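Local atomic coordinates of putative aminooxidase (Propionibacterium acnes, PDB entry 2BA9), a protein that binds FAD and isomerises polyunsaturated fatty acids, producing conjugated linoleic acid. Residues Glu72-Thr77 and Asp197-Ala202. Numbering follows the deposited sequence.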
ATOM      1  N   GLU A  72       6.985  -4.949 -15.836  1.00 25.86           N
ATOM      2  CA  GLU A  72       6.277  -5.863 -16.753  1.00 26.11           C
ATOM      3  C   GLU A  72       4.921  -5.309 -17.214  1.00 26.25           C
ATOM      4  O   GLU A  72       4.507  -5.514 -18.374  1.00 25.31           O
ATOM      5  CB  GLU A  72       6.060  -7.220 -16.099  1.00 26.21           C
ATOM      6  CG  GLU A  72       7.238  -8.163 -16.199  1.00 27.68           C
ATOM      7  CD  GLU A  72       6.960  -9.473 -15.499  1.00 29.31           C
ATOM      8  OE1 GLU A  72       5.800  -9.934 -15.532  1.00 29.34           O
ATOM      9  OE2 GLU A  72       7.899 -10.035 -14.903  1.00 33.03           O
ATOM     10  N   ILE A  73       4.243  -4.628 -16.289  1.00 26.28           N
ATOM     11  CA  ILE A  73       2.962  -3.990 -16.559  1.00 26.68           C
ATOM     12  C   ILE A  73       3.139  -2.853 -17.551  1.00 27.09           C
ATOM     13  O   ILE A  73       2.379  -2.767 -18.516  1.00 28.09           O
ATOM     14  CB  ILE A  73       2.273  -3.473 -15.257  1.00 26.52           C
ATOM     15  CG1 ILE A  73       1.853  -4.647 -14.369  1.00 26.98           C
ATOM     16  CG2 ILE A  73       1.054  -2.623 -15.585  1.00 26.14           C
ATOM     17  CD1 ILE A  73       1.289  -4.235 -13.008  1.00 26.94           C
ATOM     18  N   MET A  74       4.146  -1.996 -17.343  1.00 27.22           N
ATOM     19  CA  MET A  74       4.439  -0.903 -18.292  1.00 26.72           C
ATOM     20  C   MET A  74       4.819  -1.426 -19.700  1.00 26.21           C
ATOM     21  O   MET A  74       4.484  -0.798 -20.709  1.00 26.12           O
ATOM     22  CB  MET A  74       5.554   0.019 -17.759  1.00 26.88           C
ATOM     23  CG  MET A  74       5.182   0.835 -16.519  1.00 27.31           C
ATOM     24  SD  MET A  74       6.418   2.094 -16.089  1.00 28.40           S
ATOM     25  CE  MET A  74       7.592   1.114 -15.154  1.00 26.81           C
ATOM     26  N   ASP A  75       5.524  -2.559 -19.765  1.00 25.50           N
ATOM     27  CA  ASP A  75       5.899  -3.162 -21.053  1.00 24.62           C
ATOM     28  C   ASP A  75       4.632  -3.484 -21.844  1.00 24.02           C
ATOM     29  O   ASP A  75       4.567  -3.303 -23.068  1.00 23.46           O
ATOM     30  CB  ASP A  75       6.678  -4.472 -20.884  1.00 24.41           C
ATOM     31  CG  ASP A  75       8.035  -4.297 -20.229  1.00 24.39           C
ATOM     32  OD1 ASP A  75       8.579  -3.170 -20.181  1.00 24.61           O
ATOM     33  OD2 ASP A  75       8.563  -5.329 -19.763  1.00 22.68           O
ATOM     34  N   ARG A  76       3.635  -3.983 -21.124  1.00 23.78           N
ATOM     35  CA  ARG A  76       2.357  -4.370 -21.723  1.00 23.62           C
ATOM     36  C   ARG A  76       1.521  -3.168 -22.176  1.00 23.40           C
ATOM     37  O   ARG A  76       0.828  -3.229 -23.199  1.00 23.73           O
ATOM     38  CB  ARG A  76       1.564  -5.209 -20.720  1.00 23.76           C
ATOM     39  CG  ARG A  76       0.432  -5.967 -21.353  1.00 24.04           C
ATOM     40  CD  ARG A  76      -0.312  -6.803 -20.357  1.00 23.53           C
ATOM     41  NE  ARG A  76      -1.644  -7.084 -20.864  1.00 23.24           N
ATOM     42  CZ  ARG A  76      -2.074  -8.244 -21.347  1.00 24.29           C
ATOM     43  NH1 ARG A  76      -1.295  -9.326 -21.376  1.00 24.07           N
ATOM     44  NH2 ARG A  76      -3.322  -8.317 -21.795  1.00 24.15           N
ATOM     45  N   THR A  77       1.595  -2.071 -21.436  1.00 23.16           N
ATOM     46  CA  THR A  77       0.725  -0.907 -21.700  1.00 23.49           C
ATOM     47  C   THR A  77       1.381   0.182 -22.560  1.00 23.71           C
ATOM     48  O   THR A  77       0.686   1.013 -23.157  1.00 23.97           O
ATOM     49  CB  THR A  77       0.279  -0.248 -20.389  1.00 23.45           C
ATOM     50  OG1 THR A  77       1.432   0.185 -19.662  1.00 24.19           O
ATOM     51  CG2 THR A  77      -0.542  -1.213 -19.522  1.00 22.86           C
ATOM     52  N   ASP A 197      16.253   7.681  -5.934  1.00 29.41           N
ATOM     53  CA  ASP A 197      16.112   6.991  -7.217  1.00 29.78           C
ATOM     54  C   ASP A 197      14.679   6.450  -7.283  1.00 29.43           C
ATOM     55  O   ASP A 197      14.426   5.269  -7.015  1.00 29.42           O
ATOM     56  CB  ASP A 197      17.180   5.886  -7.327  1.00 29.72           C
ATOM     57  CG  ASP A 197      17.349   5.342  -8.742  1.00 31.21           C
ATOM     58  OD1 ASP A 197      16.880   5.967  -9.724  1.00 33.39           O
ATOM     59  OD2 ASP A 197      17.989   4.269  -8.868  1.00 32.50           O
ATOM     60  N   LEU A 198      13.742   7.335  -7.635  1.00 29.50           N
ATOM     61  CA  LEU A 198      12.307   7.079  -7.471  1.00 29.39           C
ATOM     62  C   LEU A 198      11.500   7.353  -8.743  1.00 29.58           C
ATOM     63  O   LEU A 198      11.670   8.399  -9.384  1.00 30.68           O
ATOM     64  CB  LEU A 198      11.767   7.947  -6.336  1.00 29.28           C
ATOM     65  CG  LEU A 198      12.303   7.625  -4.940  1.00 29.06           C
ATOM     66  CD1 LEU A 198      12.115   8.804  -3.992  1.00 29.33           C
ATOM     67  CD2 LEU A 198      11.626   6.387  -4.391  1.00 29.12           C
ATOM     68  N   TRP A 199      10.616   6.421  -9.103  1.00 28.97           N
ATOM     69  CA  TRP A 199       9.731   6.602 -10.254  1.00 28.14           C
ATOM     70  C   TRP A 199       8.494   7.418  -9.896  1.00 27.33           C
ATOM     71  O   TRP A 199       7.909   7.245  -8.827  1.00 27.40           O
ATOM     72  CB  TRP A 199       9.239   5.260 -10.790  1.00 28.37           C
ATOM     73  CG  TRP A 199      10.275   4.324 -11.273  1.00 28.62           C
ATOM     74  CD1 TRP A 199      11.583   4.590 -11.532  1.00 29.08           C
ATOM     75  CD2 TRP A 199      10.070   2.949 -11.606  1.00 29.59           C
ATOM     76  NE1 TRP A 199      12.208   3.460 -11.986  1.00 29.52           N
ATOM     77  CE2 TRP A 199      11.298   2.439 -12.043  1.00 29.21           C
ATOM     78  CE3 TRP A 199       8.952   2.099 -11.575  1.00 28.64           C
ATOM     79  CZ2 TRP A 199      11.449   1.117 -12.455  1.00 29.49           C
ATOM     80  CZ3 TRP A 199       9.101   0.798 -11.973  1.00 28.70           C
ATOM     81  CH2 TRP A 199      10.337   0.312 -12.410  1.00 29.30           C
ATOM     82  N   THR A 200       8.100   8.296 -10.812  1.00 26.41           N
ATOM     83  CA  THR A 200       6.813   8.980 -10.770  1.00 25.12           C
ATOM     84  C   THR A 200       6.271   9.005 -12.187  1.00 24.96           C
ATOM     85  O   THR A 200       7.006   8.772 -13.152  1.00 23.94           O
ATOM     86  CB  THR A 200       6.901  10.447 -10.270  1.00 24.82           C
ATOM     87  OG1 THR A 200       7.684  11.239 -11.178  1.00 24.13           O
ATOM     88  CG2 THR A 200       7.514  10.523  -8.872  1.00 24.02           C
ATOM     89  N   TRP A 201       4.985   9.316 -12.305  1.00 24.74           N
ATOM     90  CA  TRP A 201       4.298   9.296 -13.590  1.00 24.73           C
ATOM     91  C   TRP A 201       3.581  10.624 -13.809  1.00 24.56           C
ATOM     92  O   TRP A 201       2.827  11.065 -12.940  1.00 23.52           O
ATOM     93  CB  TRP A 201       3.320   8.112 -13.610  1.00 25.00           C
ATOM     94  CG  TRP A 201       4.039   6.796 -13.590  1.00 25.17           C
ATOM     95  CD1 TRP A 201       4.428   6.065 -14.673  1.00 26.05           C
ATOM     96  CD2 TRP A 201       4.491   6.078 -12.444  1.00 24.47           C
ATOM     97  NE1 TRP A 201       5.070   4.928 -14.275  1.00 24.69           N
ATOM     98  CE2 TRP A 201       5.130   4.911 -12.910  1.00 25.33           C
ATOM     99  CE3 TRP A 201       4.405   6.296 -11.069  1.00 25.52           C
ATOM    100  CZ2 TRP A 201       5.688   3.964 -12.046  1.00 25.03           C
ATOM    101  CZ3 TRP A 201       4.962   5.357 -10.210  1.00 25.73           C
ATOM    102  CH2 TRP A 201       5.590   4.200 -10.705  1.00 25.58           C
ATOM    103  N   ALA A 202       3.836  11.259 -14.957  1.00 25.01           N
ATOM    104  CA  ALA A 202       3.207  12.550 -15.322  1.00 25.09           C
ATOM    105  C   ALA A 202       1.691  12.474 -15.288  1.00 25.29           C
ATOM    106  O   ALA A 202       1.026  13.382 -14.777  1.00 24.67           O
ATOM    107  CB  ALA A 202       3.657  13.017 -16.724  1.00 25.06           C
TER
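M74 meets W201 and W199 through the last two atoms of its side chain, a compact case of a methionine bridging two tryptophans by different means. The polar part of the contact belongs to the sulfur. The indole N-H of W201 points at it, with NE1 3.6 Å from SD of M74 and a nearly straight N-H...S angle of 169°; the bond is weak, yet it gives a buried indole N-H an acceptor. SD lies in the plane of the W201 ring, at its edge, 4.8 Å from the centroid of the five-membered ring, so this Met-aromatic contact uses the N-H edge and not the pi face.

The apolar part falls to the methyl group. CE of M74 comes 3.5 Å from CZ3 of W199 and touches the neighbouring ring carbons CE3 and CH2 more loosely, approaching the benzene end of the indole obliquely. The chain runs extended from CA to SD, and a bend at chi3 (-83°) then turns the methyl off that line, which is how sulfur and methyl come to serve different rings. The backbones stay well apart, M74 CA and W201 CA being 11.2 Å from each other, and the side chains of M74 and W201 bridge the interval, with W199 beside the methyl.

M74 thus ties helix 68-77 to the loop between helices 187-195 and 204-215, plain packing within the flavin-containing amine oxidoreductase fold, where the W201 side chain is about 7 Å from the bound FAD. W201 also packs on M208 of helix 204-215 and W199 on Y67, while on helix 68-77 I73 contacts M23 of helix 16-28 and C412 of helix 408-423.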